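Local coordinates for protein DUF176 (Nitrosomonas europaea, PDB 2OMO) that has no firmly established function but is a putative antibiotic biosynthesis monooxygenase, probably an oxidoreductase, with two copies in its assembly, at residues N57-I62 against V73-Y78; I27-V32 against K109-G114. All blocks are in the same frame, centred on the assembly; numbering follows the deposited sequence.

Contact 1 of 2, residues N57-I62 against V73-Y78; sequences NMRFDI and VLYEAY
Phe60 and Glu76 lie side by side on one face of an antiparallel beta hairpin, strands 57-65 and 71-78, whose pairing is interrupted near Ala77 by a classic beta bulge. Glu76 lays its CG over a face of the phenylalanine ring, a CH-pi contact with CG 4.0 Å from the centroid of the Phe60 ring. Its carboxylate follows along the ring, the two planes only 21° apart; the two methylenes of glutamate give the ring an apolar surface while the charge lies beyond them. On the same face, Asn57 turns CG anti to its backbone N (chi1 -171°), which brings ND2 3.4 Å above the plane of the Tyr78 ring, toward its rim. The hydrogen bond of Asn57 ND2 goes to Arg59 O, 3.1 Å away, from the face of the carbonyl opposite to Ala77 N. Helices 37-51 and 81-87 pack against this side, and Glu54 bonds the Tyr78 hydroxyl.

Arg59 and Tyr75 belong to the other face, toward the second subunit. A bend at chi2 (87°) runs the arginine chain past the edge of the tyrosine ring, and Arg59 CD comes within 3.5 Å of Ala77 CB, where a small residue gives the chain passage. Beyond the hairpin, the guanidinium forms a salt bridge with Asp61 of the second subunit, whose carboxylate also bonds the Tyr75 hydroxyl. At the bulge, Ala77 O is gripped twice from one face of its plane, by Met58 N at 2.8 Å and by Arg59 N at 3.2 Å.

Contact 2 of 2, residues I27-V32 against K109-G114; sequences IVYASV and KGVIYG
Lys109 begins the pairing opposite Tyr29: Tyr29 N donates to Lys109 O at 2.7 Å, and Lys109 N returns a bond to Tyr29 O. Lys109 O also lies at the edge of the Tyr29 ring, near its plane. A long flexible chain suits this exposed position; it runs forward along its own strand, and Lys109 NZ bonds Gly110 O at 3.0 Å.

Gly110 faces Val28 in a non-hydrogen-bonded pair, where the backbones draw in to 4.3 Å between Gly110 CA and Val28 CA; each turns a hydrogen to a carbonyl across the pair, Ile27 O and Lys109 O. Val111 resumes the bonding with Ile27 in both directions. Strand 109-117 forms one border of the chain's four-stranded antiparallel sheet, whose 2-3-1-4 order is that of the ferredoxin-like fold, with strand 24-31 beside it. The beta-branched Val111 sets CG2 against the Tyr29 ring edge, 3.9 Å from Tyr29 CE2.

The CB of Tyr113 points toward strand 24-31, and Ile27 meets its ring obliquely: with chi2 at -176° the isoleucine is stretched out, placing Ile27 CD1 3.5 Å from Tyr113 CE2. A water in the plane of the Tyr113 ring, at its edge, joins the hydroxyls of Tyr113 and Tyr29, and Tyr29 OH is also bonded to Tyr29 of the second subunit. The backbones of Tyr113 and Gly114 pair with a strand of that subunit, carrying the sheet across the interface.

The two contacts belong to one antiparallel sheet, their centres about 10 Å apart. Contact 1 joins strand 57-65 to strand 71-78, and contact 2 joins strand 24-31 to strand 109-117; strands 71-78 and 24-31 are neighbours, so the pairs meet in the middle of the sheet. There Leu74 O and Val28 N are 2.8 Å apart, probably a hydrogen bond, and the methyls of Val73 pack on Ile27 and Tyr29. Along the chain, contact 1 is a local hairpin nested inside the 76-residue span closed by contact 2, which brings the last strand back beside the first. Both contacts touch the second subunit, so the one sheet builds the monomer and the dimer interface together.

Contact 1 of 2, residues N57-I62 against V73-Y78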
loop_
_atom_site.group_PDB
_atom_site.type_symbol
_atom_site.label_atom_id
_atom_site.label_comp_id
_atom_site.label_asym_id
_atom_site.label_seq_id
_atom_site.Cartn_x
_atom_site.Cartn_y
_atom_site.Cartn_z
ATOM N N ASN A 57 -6.670 -11.168 7.696
ATOM C CA ASN A 57 -5.502 -10.404 7.146
ATOM C C ASN A 57 -5.246 -10.762 5.689
ATOM O O ASN A 57 -5.227 -11.949 5.339
ATOM C CB ASN A 57 -4.203 -10.653 7.908
ATOM C CG ASN A 57 -3.119 -9.720 7.457
ATOM O OD1 ASN A 57 -2.214 -10.132 6.767
ATOM N ND2 ASN A 57 -3.244 -8.436 7.800
HETATM N N MSE A 58 -5.093 -9.742 4.844
HETATM C CA MSE A 58 -4.818 -9.921 3.430
HETATM C C MSE A 58 -3.428 -9.439 3.041
HETATM O O MSE A 58 -2.820 -9.963 2.095
HETATM C CB MSE A 58 -5.852 -9.176 2.616
HETATM C CG MSE A 58 -7.183 -9.767 2.898
HETATM SE SE MSE A 58 -8.531 -9.101 1.732
HETATM C CE MSE A 58 -7.845 -9.783 -0.002
ATOM N N ARG A 59 -2.914 -8.437 3.755
ATOM C CA ARG A 59 -1.494 -8.101 3.631
ATOM C C ARG A 59 -1.059 -7.474 4.925
ATOM O O ARG A 59 -1.852 -6.808 5.597
ATOM C CB ARG A 59 -1.220 -7.008 2.546
ATOM C CG ARG A 59 -1.569 -7.291 1.097
ATOM C CD ARG A 59 -2.996 -6.976 0.696
ATOM N NE ARG A 59 -3.173 -7.033 -0.781
ATOM C CZ ARG A 59 -3.333 -8.147 -1.477
ATOM N NH1 ARG A 59 -3.328 -9.319 -0.840
ATOM N NH2 ARG A 59 -3.482 -8.100 -2.799
ATOM N N PHE A 60 0.230 -7.619 5.221
ATOM C CA PHE A 60 0.837 -6.903 6.334
ATOM C C PHE A 60 2.270 -6.650 5.876
ATOM O O PHE A 60 3.246 -7.028 6.527
ATOM C CB PHE A 60 0.753 -7.692 7.652
ATOM C CG PHE A 60 0.722 -6.794 8.867
ATOM C CD1 PHE A 60 -0.498 -6.315 9.382
ATOM C CD2 PHE A 60 1.930 -6.391 9.464
ATOM C CE1 PHE A 60 -0.503 -5.433 10.485
ATOM C CE2 PHE A 60 1.945 -5.534 10.580
ATOM C CZ PHE A 60 0.747 -5.037 11.093
ATOM N N ASP A 61 2.378 -5.999 4.723
ATOM C CA ASP A 61 3.682 -5.827 4.093
ATOM C C ASP A 61 4.483 -4.803 4.881
ATOM O O ASP A 61 3.971 -3.726 5.262
ATOM C CB ASP A 61 3.536 -5.325 2.667
ATOM C CG ASP A 61 2.807 -6.306 1.744
ATOM O OD1 ASP A 61 2.737 -7.509 2.094
ATOM O OD2 ASP A 61 2.334 -5.902 0.624
ATOM N N ILE A 62 5.752 -5.103 5.073
ATOM C CA ILE A 62 6.651 -4.147 5.756
ATOM C C ILE A 62 7.633 -3.634 4.712
ATOM O O ILE A 62 8.429 -4.426 4.166
ATOM C CB ILE A 62 7.443 -4.786 6.916
ATOM C CG1 ILE A 62 6.505 -5.519 7.903
ATOM C CG2 ILE A 62 8.291 -3.711 7.645
ATOM C CD1 ILE A 62 5.322 -4.683 8.370
ATOM N N VAL A 73 7.012 1.913 5.737
ATOM C CA VAL A 73 5.530 1.824 5.589
ATOM C C VAL A 73 5.079 0.430 6.037
ATOM O O VAL A 73 5.710 -0.583 5.655
ATOM C CB VAL A 73 5.100 2.028 4.130
ATOM C CG1 VAL A 73 3.640 1.473 3.871
ATOM C CG2 VAL A 73 5.222 3.505 3.737
ATOM N N LEU A 74 4.039 0.371 6.871
ATOM C CA LEU A 74 3.307 -0.867 7.112
ATOM C C LEU A 74 1.991 -0.778 6.320
ATOM O O LEU A 74 1.162 0.088 6.577
ATOM C CB LEU A 74 2.970 -1.064 8.608
ATOM C CG LEU A 74 4.213 -1.155 9.540
ATOM C CD1 LEU A 74 4.788 0.237 9.881
ATOM C CD2 LEU A 74 3.941 -1.965 10.861
ATOM N N TYR A 75 1.812 -1.706 5.393
ATOM C CA TYR A 75 0.641 -1.759 4.545
ATOM C C TYR A 75 -0.262 -2.864 5.096
ATOM O O TYR A 75 -0.054 -4.056 4.834
ATOM C CB TYR A 75 1.078 -2.006 3.099
ATOM C CG TYR A 75 -0.035 -2.069 2.087
ATOM C CD1 TYR A 75 -0.601 -0.893 1.550
ATOM C CD2 TYR A 75 -0.528 -3.281 1.669
ATOM C CE1 TYR A 75 -1.630 -0.959 0.625
ATOM C CE2 TYR A 75 -1.576 -3.363 0.739
ATOM C CZ TYR A 75 -2.125 -2.179 0.225
ATOM O OH TYR A 75 -3.137 -2.189 -0.726
ATOM N N GLU A 76 -1.284 -2.441 5.845
ATOM C CA GLU A 76 -2.067 -3.366 6.662
ATOM C C GLU A 76 -3.494 -3.443 6.071
ATOM O O GLU A 76 -4.276 -2.510 6.229
ATOM C CB GLU A 76 -2.099 -2.819 8.089
ATOM C CG GLU A 76 -0.716 -2.388 8.613
ATOM C CD GLU A 76 -0.741 -1.917 10.084
ATOM O OE1 GLU A 76 -1.830 -1.807 10.687
ATOM O OE2 GLU A 76 0.352 -1.614 10.615
ATOM N N ALA A 77 -3.787 -4.549 5.387
ATOM C CA ALA A 77 -5.007 -4.756 4.619
ATOM C C ALA A 77 -5.756 -5.923 5.259
ATOM O O ALA A 77 -5.152 -6.985 5.510
ATOM C CB ALA A 77 -4.664 -5.105 3.169
ATOM N N TYR A 78 -7.061 -5.735 5.521
ATOM C CA TYR A 78 -7.902 -6.822 6.014
ATOM C C TYR A 78 -9.165 -6.971 5.168
ATOM O O TYR A 78 -9.644 -5.998 4.523
ATOM C CB TYR A 78 -8.294 -6.575 7.479
ATOM C CG TYR A 78 -7.121 -6.609 8.431
ATOM C CD1 TYR A 78 -6.882 -7.751 9.235
ATOM C CD2 TYR A 78 -6.250 -5.513 8.539
ATOM C CE1 TYR A 78 -5.792 -7.813 10.116
ATOM C CE2 TYR A 78 -5.144 -5.564 9.433
ATOM C CZ TYR A 78 -4.932 -6.708 10.202
ATOM O OH TYR A 78 -3.850 -6.715 11.048
#

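Contact 2 of 2, residues I27-V32 against K109-G114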
loop_
_atom_site.group_PDB
_atom_site.type_symbol
_atom_site.label_atom_id
_atom_site.label_comp_id
_atom_site.label_asym_id
_atom_site.label_seq_id
_atom_site.Cartn_x
_atom_site.Cartn_y
_atom_site.Cartn_z
ATOM N N ILE A 27 -2.545 2.479 5.497
ATOM C CA ILE A 27 -1.130 2.620 5.171
ATOM C C ILE A 27 -0.486 3.386 6.335
ATOM O O ILE A 27 -0.844 4.564 6.599
ATOM C CB ILE A 27 -0.894 3.320 3.844
ATOM C CG1 ILE A 27 -1.724 2.642 2.728
ATOM C CG2 ILE A 27 0.641 3.384 3.530
ATOM C CD1 ILE A 27 -1.498 3.196 1.267
ATOM N N VAL A 28 0.452 2.726 7.014
ATOM C CA VAL A 28 1.059 3.338 8.194
ATOM C C VAL A 28 2.452 3.827 7.843
ATOM O O VAL A 28 3.289 3.040 7.397
ATOM C CB VAL A 28 1.085 2.399 9.417
ATOM C CG1 VAL A 28 1.806 3.098 10.603
ATOM C CG2 VAL A 28 -0.399 1.958 9.769
ATOM N N TYR A 29 2.691 5.118 8.049
ATOM C CA TYR A 29 3.986 5.732 7.752
ATOM C C TYR A 29 4.803 5.939 9.019
ATOM O O TYR A 29 4.340 6.559 9.977
ATOM C CB TYR A 29 3.807 7.057 7.033
ATOM C CG TYR A 29 3.050 6.964 5.737
ATOM C CD1 TYR A 29 3.732 6.814 4.543
ATOM C CD2 TYR A 29 1.641 7.044 5.711
ATOM C CE1 TYR A 29 3.023 6.730 3.287
ATOM C CE2 TYR A 29 0.934 6.926 4.500
ATOM C CZ TYR A 29 1.635 6.799 3.293
ATOM O OH TYR A 29 0.977 6.699 2.094
ATOM N N ALA A 30 6.020 5.417 9.020
ATOM C CA ALA A 30 6.876 5.529 10.209
ATOM C C ALA A 30 8.232 6.107 9.846
ATOM O O ALA A 30 8.897 5.584 8.951
ATOM C CB ALA A 30 7.067 4.186 10.888
ATOM N N SER A 31 8.624 7.170 10.553
ATOM C CA SER A 31 9.972 7.761 10.430
ATOM C C SER A 31 10.702 7.386 11.727
ATOM O O SER A 31 10.227 7.665 12.840
ATOM C CB SER A 31 9.946 9.291 10.240
ATOM O OG SER A 31 9.215 9.630 9.067
ATOM N N VAL A 32 11.822 6.714 11.555
ATOM C CA VAL A 32 12.543 6.066 12.629
ATOM C C VAL A 32 13.829 6.855 12.876
ATOM O O VAL A 32 14.404 7.406 11.943
ATOM C CB VAL A 32 12.874 4.564 12.241
ATOM C CG1 VAL A 32 13.745 3.887 13.278
ATOM C CG2 VAL A 32 11.591 3.755 12.029
ATOM N N LYS A 109 1.902 8.096 11.189
ATOM C CA LYS A 109 0.586 8.443 10.664
ATOM C C LYS A 109 -0.008 7.260 9.940
ATOM O O LYS A 109 0.688 6.603 9.147
ATOM C CB LYS A 109 0.662 9.603 9.672
ATOM C CG LYS A 109 -0.740 9.933 9.027
ATOM C CD LYS A 109 -1.825 10.368 10.076
ATOM C CE LYS A 109 -2.948 11.248 9.448
ATOM N NZ LYS A 109 -3.913 10.441 8.670
ATOM N N GLY A 110 -1.312 7.025 10.175
ATOM C CA GLY A 110 -2.050 5.940 9.529
ATOM C C GLY A 110 -3.095 6.559 8.625
ATOM O O GLY A 110 -3.870 7.470 9.066
ATOM N N VAL A 111 -3.055 6.187 7.350
ATOM C CA VAL A 111 -4.036 6.696 6.390
ATOM C C VAL A 111 -4.960 5.586 5.928
ATOM O O VAL A 111 -4.498 4.525 5.469
ATOM C CB VAL A 111 -3.316 7.408 5.206
ATOM C CG1 VAL A 111 -4.355 8.019 4.265
ATOM C CG2 VAL A 111 -2.376 8.496 5.771
ATOM N N ILE A 112 -6.264 5.818 6.104
ATOM C CA ILE A 112 -7.290 4.807 5.824
ATOM C C ILE A 112 -7.769 4.846 4.371
ATOM O O ILE A 112 -8.108 5.911 3.835
ATOM C CB ILE A 112 -8.532 4.951 6.780
ATOM C CG1 ILE A 112 -8.062 4.791 8.251
ATOM C CG2 ILE A 112 -9.553 3.881 6.476
ATOM C CD1 ILE A 112 -8.975 5.382 9.321
ATOM N N TYR A 113 -7.810 3.673 3.759
ATOM C CA TYR A 113 -8.313 3.488 2.396
ATOM C C TYR A 113 -9.381 2.384 2.297
ATOM O O TYR A 113 -9.395 1.406 3.080
ATOM C CB TYR A 113 -7.135 3.147 1.466
ATOM C CG TYR A 113 -6.151 4.264 1.242
ATOM C CD1 TYR A 113 -6.290 5.122 0.167
ATOM C CD2 TYR A 113 -5.064 4.461 2.141
ATOM C CE1 TYR A 113 -5.350 6.158 -0.063
ATOM C CE2 TYR A 113 -4.147 5.448 1.946
ATOM C CZ TYR A 113 -4.287 6.306 0.841
ATOM O OH TYR A 113 -3.385 7.298 0.657
ATOM N N GLY A 114 -10.268 2.497 1.309
ATOM C CA GLY A 114 -11.058 1.342 0.929
ATOM C C GLY A 114 -10.500 0.736 -0.350
ATOM O O GLY A 114 -10.124 1.467 -1.309
HETATM O O HOH W 1 -1.463 7.756 2.218
#